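Local coordinates for amphoterin-induced protein 1 (PDB 2XOT) that promotes the growth and fasciculation of hippocampal neurites, may mediate homophilic and heterophilic cell-cell interaction, and dimerises through its leucine-rich repeats, at residues A113-V127 against M135-S149. Residues are numbered along the deposited sequence; the frame is centred on the assembly and turned at random.
Sequences ALEVLLLYNNHIVVV and MAQLQKLYLSQNQIS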
loop_
_atom_site.group_PDB
_atom_site.type_symbol
_atom_site.label_atom_id
_atom_site.label_comp_id
_atom_site.label_asym_id
_atom_site.label_seq_id
_atom_site.Cartn_x
_atom_site.Cartn_y
_atom_site.Cartn_z
ATOM N N ALA B 113 5.376 9.918 -8.841
ATOM C CA ALA B 113 5.222 8.605 -8.218
ATOM C C ALA B 113 3.918 8.478 -7.447
ATOM O O ALA B 113 3.656 7.425 -6.869
ATOM C CB ALA B 113 6.399 8.320 -7.285
ATOM N N LEU B 114 3.097 9.529 -7.451
ATOM C CA LEU B 114 1.862 9.550 -6.650
ATOM C C LEU B 114 0.879 8.502 -7.155
ATOM O O LEU B 114 0.636 8.392 -8.373
ATOM C CB LEU B 114 1.185 10.926 -6.679
ATOM C CG LEU B 114 0.179 11.136 -5.529
ATOM C CD1 LEU B 114 0.910 11.392 -4.239
ATOM C CD2 LEU B 114 -0.742 12.294 -5.818
ATOM N N GLU B 115 0.339 7.724 -6.226
ATOM C CA GLU B 115 -0.614 6.690 -6.567
ATOM C C GLU B 115 -2.054 7.066 -6.199
ATOM O O GLU B 115 -2.970 6.718 -6.928
ATOM C CB GLU B 115 -0.211 5.378 -5.906
ATOM C CG GLU B 115 1.153 4.869 -6.375
ATOM C CD GLU B 115 1.526 3.551 -5.708
ATOM O OE1 GLU B 115 1.182 3.353 -4.528
ATOM O OE2 GLU B 115 2.154 2.695 -6.371
ATOM N N VAL B 116 -2.244 7.752 -5.069
ATOM C CA VAL B 116 -3.593 8.118 -4.568
ATOM C C VAL B 116 -3.635 9.626 -4.237
ATOM O O VAL B 116 -2.776 10.113 -3.510
ATOM C CB VAL B 116 -3.934 7.327 -3.296
ATOM C CG1 VAL B 116 -5.323 7.676 -2.773
ATOM C CG2 VAL B 116 -3.799 5.803 -3.519
ATOM N N LEU B 117 -4.620 10.343 -4.776
ATOM C CA LEU B 117 -4.819 11.771 -4.495
ATOM C C LEU B 117 -6.236 12.010 -4.006
ATOM O O LEU B 117 -7.207 11.747 -4.724
ATOM C CB LEU B 117 -4.571 12.588 -5.757
ATOM C CG LEU B 117 -4.767 14.102 -5.690
ATOM C CD1 LEU B 117 -4.045 14.685 -4.455
ATOM C CD2 LEU B 117 -4.280 14.738 -6.967
ATOM N N LEU B 118 -6.351 12.500 -2.778
ATOM C CA LEU B 118 -7.641 12.764 -2.138
ATOM C C LEU B 118 -7.907 14.253 -2.142
ATOM O O LEU B 118 -7.109 15.020 -1.607
ATOM C CB LEU B 118 -7.603 12.259 -0.697
ATOM C CG LEU B 118 -7.833 10.787 -0.373
ATOM C CD1 LEU B 118 -7.086 9.854 -1.258
ATOM C CD2 LEU B 118 -7.528 10.501 1.116
ATOM N N LEU B 119 -9.002 14.670 -2.774
ATOM C CA LEU B 119 -9.368 16.087 -2.897
ATOM C C LEU B 119 -10.844 16.269 -2.598
ATOM O O LEU B 119 -11.455 17.263 -2.980
ATOM C CB LEU B 119 -9.058 16.613 -4.319
ATOM C CG LEU B 119 -7.585 16.850 -4.669
ATOM C CD1 LEU B 119 -7.393 16.916 -6.163
ATOM C CD2 LEU B 119 -7.064 18.128 -4.022
ATOM N N TYR B 120 -11.433 15.279 -1.948
ATOM C CA TYR B 120 -12.876 15.327 -1.692
ATOM C C TYR B 120 -13.182 16.348 -0.589
ATOM O O TYR B 120 -12.325 16.693 0.219
ATOM C CB TYR B 120 -13.438 13.927 -1.361
ATOM C CG TYR B 120 -12.941 13.302 -0.079
ATOM C CD1 TYR B 120 -13.613 13.508 1.127
ATOM C CD2 TYR B 120 -11.823 12.460 -0.072
ATOM C CE1 TYR B 120 -13.171 12.930 2.290
ATOM C CE2 TYR B 120 -11.375 11.879 1.082
ATOM C CZ TYR B 120 -12.058 12.118 2.279
ATOM O OH TYR B 120 -11.626 11.567 3.457
ATOM N N ASN B 121 -14.399 16.840 -0.590
ATOM C CA ASN B 121 -14.847 17.825 0.372
ATOM C C ASN B 121 -13.989 19.084 0.380
ATOM O O ASN B 121 -13.431 19.465 1.415
ATOM C CB ASN B 121 -14.953 17.228 1.771
ATOM C CG ASN B 121 -15.725 18.138 2.721
ATOM O OD1 ASN B 121 -15.539 18.097 3.935
ATOM N ND2 ASN B 121 -16.577 18.977 2.163
ATOM N N ASN B 122 -13.895 19.711 -0.792
ATOM C CA ASN B 122 -13.251 21.016 -0.977
ATOM C C ASN B 122 -14.232 21.998 -1.670
ATOM O O ASN B 122 -15.433 21.783 -1.640
ATOM C CB ASN B 122 -11.970 20.832 -1.778
ATOM C CG ASN B 122 -10.780 20.548 -0.904
ATOM O OD1 ASN B 122 -10.265 21.457 -0.252
ATOM N ND2 ASN B 122 -10.311 19.283 -0.890
ATOM N N HIS B 123 -13.745 23.079 -2.269
ATOM C CA HIS B 123 -14.615 23.994 -2.997
ATOM C C HIS B 123 -14.280 24.010 -4.480
ATOM O O HIS B 123 -14.297 25.059 -5.114
ATOM C CB HIS B 123 -14.470 25.410 -2.415
ATOM C CG HIS B 123 -14.800 25.500 -0.955
ATOM N ND1 HIS B 123 -14.036 26.219 -0.061
ATOM C CD2 HIS B 123 -15.809 24.956 -0.232
ATOM C CE1 HIS B 123 -14.565 26.123 1.148
ATOM N NE2 HIS B 123 -15.630 25.344 1.077
ATOM N N ILE B 124 -13.968 22.849 -5.049
ATOM C CA ILE B 124 -13.516 22.796 -6.421
ATOM C C ILE B 124 -14.699 22.901 -7.379
ATOM O O ILE B 124 -15.696 22.168 -7.271
ATOM C CB ILE B 124 -12.672 21.530 -6.707
ATOM C CG1 ILE B 124 -11.417 21.509 -5.818
ATOM C CG2 ILE B 124 -12.298 21.474 -8.162
ATOM C CD1 ILE B 124 -10.641 20.206 -5.896
ATOM N N VAL B 125 -14.587 23.834 -8.315
ATOM C CA VAL B 125 -15.651 24.081 -9.271
ATOM C C VAL B 125 -15.279 23.552 -10.652
ATOM O O VAL B 125 -16.133 23.066 -11.383
ATOM C CB VAL B 125 -16.013 25.604 -9.343
ATOM C CG1 VAL B 125 -16.761 25.898 -10.604
ATOM C CG2 VAL B 125 -16.828 26.036 -8.105
ATOM N N VAL B 126 -14.012 23.628 -10.997
ATOM C CA VAL B 126 -13.556 23.306 -12.349
ATOM C C VAL B 126 -12.273 22.517 -12.280
ATOM O O VAL B 126 -11.328 22.933 -11.600
ATOM C CB VAL B 126 -13.293 24.614 -13.157
ATOM C CG1 VAL B 126 -12.490 24.328 -14.414
ATOM C CG2 VAL B 126 -14.587 25.283 -13.491
ATOM N N VAL B 127 -12.244 21.376 -12.980
ATOM C CA VAL B 127 -11.077 20.492 -13.021
ATOM C C VAL B 127 -10.299 20.717 -14.319
ATOM O O VAL B 127 -10.803 20.424 -15.400
ATOM C CB VAL B 127 -11.503 18.984 -12.931
ATOM C CG1 VAL B 127 -10.259 18.056 -12.872
ATOM C CG2 VAL B 127 -12.399 18.749 -11.718
ATOM N N MET B 135 1.328 12.650 -14.349
ATOM C CA MET B 135 1.186 11.785 -13.194
ATOM C C MET B 135 1.028 10.353 -13.706
ATOM O O MET B 135 -0.082 9.808 -13.784
ATOM C CB MET B 135 -0.000 12.245 -12.365
ATOM C CG MET B 135 0.207 13.613 -11.814
ATOM S SD MET B 135 -1.210 14.089 -10.827
ATOM C CE MET B 135 -0.764 13.246 -9.317
ATOM N N ALA B 136 2.148 9.742 -14.087
ATOM C CA ALA B 136 2.097 8.443 -14.760
ATOM C C ALA B 136 1.652 7.315 -13.840
ATOM O O ALA B 136 1.254 6.256 -14.323
ATOM C CB ALA B 136 3.462 8.102 -15.378
ATOM N N GLN B 137 1.738 7.509 -12.527
ATOM C CA GLN B 137 1.461 6.436 -11.579
ATOM C C GLN B 137 0.141 6.611 -10.831
ATOM O O GLN B 137 -0.136 5.832 -9.948
ATOM C CB GLN B 137 2.583 6.340 -10.541
ATOM C CG GLN B 137 3.958 6.110 -11.149
ATOM C CD GLN B 137 4.057 4.791 -11.883
ATOM O OE1 GLN B 137 3.339 3.834 -11.582
ATOM N NE2 GLN B 137 4.956 4.727 -12.844
ATOM N N LEU B 138 -0.641 7.632 -11.168
ATOM C CA LEU B 138 -1.848 7.979 -10.401
ATOM C C LEU B 138 -2.928 6.968 -10.696
ATOM O O LEU B 138 -3.373 6.854 -11.841
ATOM C CB LEU B 138 -2.345 9.388 -10.713
ATOM C CG LEU B 138 -3.480 9.905 -9.800
ATOM C CD1 LEU B 138 -2.947 10.080 -8.377
ATOM C CD2 LEU B 138 -4.049 11.204 -10.320
ATOM N N GLN B 139 -3.329 6.233 -9.646
ATOM C CA GLN B 139 -4.322 5.158 -9.746
ATOM C C GLN B 139 -5.736 5.548 -9.250
ATOM O O GLN B 139 -6.744 5.087 -9.799
ATOM C CB GLN B 139 -3.812 3.926 -9.008
ATOM C CG GLN B 139 -2.546 3.345 -9.620
ATOM C CD GLN B 139 -2.025 2.114 -8.887
ATOM O OE1 GLN B 139 -2.624 1.662 -7.924
ATOM N NE2 GLN B 139 -0.902 1.552 -9.368
ATOM N N LYS B 140 -5.812 6.402 -8.239
ATOM C CA LYS B 140 -7.093 6.759 -7.606
ATOM C C LYS B 140 -7.184 8.273 -7.374
ATOM O O LYS B 140 -6.327 8.842 -6.715
ATOM C CB LYS B 140 -7.242 6.058 -6.247
ATOM C CG LYS B 140 -7.172 4.525 -6.280
ATOM C CD LYS B 140 -7.038 3.955 -4.886
ATOM C CE LYS B 140 -6.816 2.456 -4.904
ATOM N NZ LYS B 140 -6.881 1.904 -3.492
ATOM N N LEU B 141 -8.223 8.905 -7.895
ATOM C CA LEU B 141 -8.462 10.331 -7.681
ATOM C C LEU B 141 -9.865 10.576 -7.121
ATOM O O LEU B 141 -10.874 10.372 -7.815
ATOM C CB LEU B 141 -8.283 11.087 -8.994
ATOM C CG LEU B 141 -8.543 12.589 -9.067
ATOM C CD1 LEU B 141 -7.652 13.385 -8.065
ATOM C CD2 LEU B 141 -8.346 13.059 -10.544
ATOM N N TYR B 142 -9.915 11.063 -5.880
ATOM C CA TYR B 142 -11.181 11.265 -5.163
ATOM C C TYR B 142 -11.525 12.758 -5.154
ATOM O O TYR B 142 -10.807 13.553 -4.577
ATOM C CB TYR B 142 -11.071 10.770 -3.731
ATOM C CG TYR B 142 -10.983 9.251 -3.534
ATOM C CD1 TYR B 142 -12.094 8.520 -3.129
ATOM C CD2 TYR B 142 -9.790 8.568 -3.695
ATOM C CE1 TYR B 142 -12.021 7.152 -2.914
ATOM C CE2 TYR B 142 -9.702 7.181 -3.474
ATOM C CZ TYR B 142 -10.827 6.487 -3.114
ATOM O OH TYR B 142 -10.776 5.133 -2.879
ATOM N N LEU B 143 -12.634 13.100 -5.796
ATOM C CA LEU B 143 -13.079 14.467 -6.014
ATOM C C LEU B 143 -14.529 14.659 -5.584
ATOM O O LEU B 143 -15.178 15.644 -5.966
ATOM C CB LEU B 143 -12.911 14.812 -7.502
ATOM C CG LEU B 143 -11.503 15.268 -7.914
ATOM C CD1 LEU B 143 -11.282 15.106 -9.435
ATOM C CD2 LEU B 143 -11.276 16.741 -7.464
ATOM N N SER B 144 -15.040 13.743 -4.775
ATOM C CA SER B 144 -16.429 13.831 -4.309
ATOM C C SER B 144 -16.605 15.025 -3.378
ATOM O O SER B 144 -15.637 15.553 -2.857
ATOM C CB SER B 144 -16.839 12.552 -3.591
ATOM O OG SER B 144 -16.119 12.437 -2.383
ATOM N N GLN B 145 -17.853 15.434 -3.182
ATOM C CA GLN B 145 -18.219 16.609 -2.378
ATOM C C GLN B 145 -17.437 17.839 -2.782
ATOM O O GLN B 145 -16.808 18.487 -1.942
ATOM C CB GLN B 145 -18.066 16.360 -0.872
ATOM C CG GLN B 145 -17.982 14.887 -0.434
ATOM C CD GLN B 145 -19.300 14.296 -0.148
ATOM O OE1 GLN B 145 -20.237 15.017 0.158
ATOM N NE2 GLN B 145 -19.398 12.964 -0.230
ATOM N N ASN B 146 -17.464 18.152 -4.075
ATOM C CA ASN B 146 -17.045 19.462 -4.576
ATOM C C ASN B 146 -18.229 20.119 -5.316
ATOM O O ASN B 146 -19.355 19.703 -5.125
ATOM C CB ASN B 146 -15.804 19.308 -5.448
ATOM C CG ASN B 146 -14.558 19.057 -4.629
ATOM O OD1 ASN B 146 -14.080 17.918 -4.505
ATOM N ND2 ASN B 146 -14.017 20.123 -4.068
ATOM N N GLN B 147 -18.007 21.156 -6.122
ATOM C CA GLN B 147 -19.100 21.793 -6.864
ATOM C C GLN B 147 -18.854 21.686 -8.372
ATOM O O GLN B 147 -19.116 22.629 -9.123
ATOM C CB GLN B 147 -19.226 23.268 -6.462
ATOM C CG GLN B 147 -19.499 23.500 -4.981
ATOM C CD GLN B 147 -20.948 23.220 -4.608
ATOM O OE1 GLN B 147 -21.256 22.186 -4.011
ATOM N NE2 GLN B 147 -21.852 24.132 -4.975
ATOM N N ILE B 148 -18.369 20.524 -8.801
ATOM C CA ILE B 148 -17.980 20.293 -10.182
ATOM C C ILE B 148 -19.213 20.061 -11.059
ATOM O O ILE B 148 -20.017 19.201 -10.754
ATOM C CB ILE B 148 -16.993 19.089 -10.296
ATOM C CG1 ILE B 148 -15.754 19.309 -9.401
ATOM C CG2 ILE B 148 -16.565 18.879 -11.740
ATOM C CD1 ILE B 148 -14.819 18.098 -9.276
ATOM N N SER B 149 -19.329 20.833 -12.149
ATOM C CA SER B 149 -20.478 20.789 -13.074
ATOM C C SER B 149 -20.137 20.222 -14.462
ATOM O O SER B 149 -21.044 19.703 -15.151
ATOM C CB SER B 149 -21.131 22.187 -13.200
ATOM O OG SER B 149 -20.316 23.060 -13.974
HETATM O O HOH W 1 1.622 10.015 -10.580
HETATM O O HOH W 2 -16.989 22.242 -13.487
#
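Met-135, just before LRR 5, reaches back to LRR 4: its chain, extended to SD, bends at chi3 (82°) and lays CE against Leu-114 CD2, 3.6 Å away. A water then links the N-H of Gln-137 to Leu-114 O. Glu-115 O is gripped twice, by the N-H groups of Gln-139 (2.8 Å) and Lys-140 (3.1 Å), before the parallel ladder settles into nearly straight bonds, Leu-117 N to Lys-140 O and Tyr-142 N to Leu-117 O. Inside the coil Leu-141 runs alongside Leu-117, CD1 to CD2 at 3.8 Å. On the opposite face of the sheet Tyr-142 brings CD2 to Leu-118 CD1 (3.9 Å), while its hydroxyl bonds Asn-21 of the second subunit. Leu-143 CD2 touches both Leu-119 CB and Ile-124 CD1, and Ser-144 O accepts from Asn-121 N. Asn-146 turns inward, its CG 3.7 Å from Ile-124 CB, in the asparagine ladder that Asn-122 and Asn-173 continue in the adjoining repeats. A leucine in its place would probably set hydrocarbon among the backbone polar groups of the Asn-122 to Ile-124 turn and disturb its path. Beyond it Gln-147 N bonds Ile-124 O, and Ile-148 CD1 presses tightly on Val-127 CG2 (3.5 Å). As in other leucine-rich repeat solenoids, backbone bonds set the coil spacing and aliphatic side chains fill the interior; here the face bearing Tyr-120 and Tyr-142 meets the second subunit, consistent with LRR-mediated homodimerisation.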